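Local coordinates for protein pyruvate kinase (Pyrobaculum aerophilum, PDB 3QTG) that catalyses the last step of glycolysis, transferring the phosphoryl group of phosphoenolpyruvate to ADP to give pyruvate and ATP, at residues L266-V269 / Q270-V274. Sequence-based numbering, arbitrary orientation.
Sequences LPIV and QRRIV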
loop_
_atom_site.group_PDB
_atom_site.type_symbol
_atom_site.label_atom_id
_atom_site.label_comp_id
_atom_site.label_asym_id
_atom_site.label_seq_id
_atom_site.Cartn_x
_atom_site.Cartn_y
_atom_site.Cartn_z
ATOM N N LEU A 266 33.072 0.133 -2.258
ATOM C CA LEU A 266 32.609 -0.740 -3.323
ATOM C C LEU A 266 31.243 -1.427 -3.129
ATOM O O LEU A 266 30.558 -1.672 -4.125
ATOM C CB LEU A 266 33.679 -1.796 -3.649
ATOM C CG LEU A 266 33.822 -2.169 -5.131
ATOM C CD1 LEU A 266 33.920 -0.929 -6.047
ATOM C CD2 LEU A 266 35.011 -3.079 -5.333
ATOM N N PRO A 267 30.885 -1.844 -1.886
ATOM C CA PRO A 267 29.534 -2.410 -1.703
ATOM C C PRO A 267 28.389 -1.495 -2.130
ATOM O O PRO A 267 27.442 -1.965 -2.749
ATOM C CB PRO A 267 29.475 -2.710 -0.195
ATOM C CG PRO A 267 30.908 -3.010 0.157
ATOM C CD PRO A 267 31.681 -1.957 -0.645
ATOM N N ILE A 268 28.480 -0.207 -1.818
ATOM C CA ILE A 268 27.466 0.742 -2.254
ATOM C C ILE A 268 27.412 0.924 -3.797
ATOM O O ILE A 268 26.330 1.034 -4.371
ATOM C CB ILE A 268 27.562 2.081 -1.452
ATOM C CG1 ILE A 268 26.613 2.036 -0.250
ATOM C CG2 ILE A 268 27.234 3.315 -2.311
ATOM C CD1 ILE A 268 25.278 1.284 -0.542
ATOM N N VAL A 269 28.572 0.917 -4.455
ATOM C CA VAL A 269 28.640 1.053 -5.905
ATOM C C VAL A 269 28.059 -0.196 -6.593
ATOM O O VAL A 269 27.264 -0.067 -7.508
ATOM C CB VAL A 269 30.103 1.397 -6.402
ATOM C CG1 VAL A 269 30.232 1.253 -7.893
ATOM C CG2 VAL A 269 30.507 2.806 -5.982
ATOM N N GLN A 270 28.441 -1.392 -6.135
ATOM C CA GLN A 270 27.830 -2.637 -6.588
ATOM C C GLN A 270 26.306 -2.584 -6.455
ATOM O O GLN A 270 25.573 -2.917 -7.388
ATOM C CB GLN A 270 28.365 -3.828 -5.788
ATOM C CG GLN A 270 27.692 -5.151 -6.175
ATOM C CD GLN A 270 28.320 -6.370 -5.505
ATOM O OE1 GLN A 270 29.547 -6.456 -5.351
ATOM N NE2 GLN A 270 27.484 -7.315 -5.102
ATOM N N ARG A 271 25.831 -2.172 -5.283
ATOM C CA ARG A 271 24.394 -2.094 -5.056
ATOM C C ARG A 271 23.744 -1.137 -6.049
ATOM O O ARG A 271 22.723 -1.467 -6.638
ATOM C CB ARG A 271 24.109 -1.681 -3.607
ATOM C CG ARG A 271 22.679 -1.745 -3.226
ATOM C CD ARG A 271 22.455 -1.093 -1.861
ATOM N NE ARG A 271 22.853 -1.963 -0.763
ATOM C CZ ARG A 271 22.601 -1.702 0.518
ATOM N NH1 ARG A 271 21.958 -0.591 0.858
ATOM N NH2 ARG A 271 22.985 -2.554 1.459
ATOM N N ARG A 272 24.345 0.032 -6.258
ATOM C CA ARG A 272 23.780 1.004 -7.191
ATOM C C ARG A 272 23.745 0.502 -8.656
ATOM O O ARG A 272 22.765 0.743 -9.367
ATOM C CB ARG A 272 24.456 2.386 -7.058
ATOM C CG ARG A 272 24.181 3.338 -8.243
ATOM C CD ARG A 272 24.338 4.854 -7.882
ATOM N NE ARG A 272 25.739 5.305 -7.891
ATOM C CZ ARG A 272 26.537 5.361 -6.816
ATOM N NH1 ARG A 272 26.090 4.988 -5.616
ATOM N NH2 ARG A 272 27.792 5.786 -6.945
ATOM N N ILE A 273 24.786 -0.202 -9.097
ATOM C CA ILE A 273 24.769 -0.794 -10.444
ATOM C C ILE A 273 23.649 -1.834 -10.605
ATOM O O ILE A 273 22.936 -1.855 -11.627
ATOM C CB ILE A 273 26.129 -1.427 -10.863
ATOM C CG1 ILE A 273 27.253 -0.365 -10.914
ATOM C CG2 ILE A 273 25.964 -2.103 -12.227
ATOM C CD1 ILE A 273 28.679 -0.897 -10.698
ATOM N N VAL A 274 23.524 -2.703 -9.596
ATOM C CA VAL A 274 22.516 -3.773 -9.573
ATOM C C VAL A 274 21.082 -3.203 -9.513
ATOM O O VAL A 274 20.248 -3.574 -10.328
ATOM C CB VAL A 274 22.751 -4.780 -8.420
ATOM C CG1 VAL A 274 21.610 -5.823 -8.357
ATOM C CG2 VAL A 274 24.105 -5.491 -8.589
#
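Q270 N donates to L266 O at 2.9 Å in an almost straight bond (N-H...O 175°), the first of four successive i to i+4 bonds that make this the opening turns of an alpha-helix. R271 N to P267 O, R272 N to I268 O and I273 N to V269 O follow in the same pattern; P267, lacking an N-H, fits in the first turn. On the flank turned to the second subunit, I268 CD1 lies over one face of the R271 guanidinium and meets R271 CD at 3.9 Å. With CG anti to the backbone N (chi1 -172°) the R271 chain runs out from the helix, and its bend at chi3 turns the guanidinium alongside I268; its NH1 and NH2 bond to E346 O and S313 OG of the second subunit. Cutting R271 back to alanine is likely to cost that carbonyl and hydroxyl their arginine partner and I268 CD1 the guanidinium face it rests on. The R272 guanidinium folds back so that I268 CG2 sits at its edge, 3.9 Å from R272 NH1. On the buried side V269 CG1 packs against I273 CD1, also at 3.9 Å, while the Q270 amide is held by R254 and T311. Helix 266-279 packs outside the strand ring of the TIM barrel, in the beta-alpha-beta crossover from strand 249-253 to strand 284-287: I273 rests on V250 and V252, V269 on L257 of helix 254-257 and V237 of helix 234-238, and I268 and R271 on F309 of the second subunit.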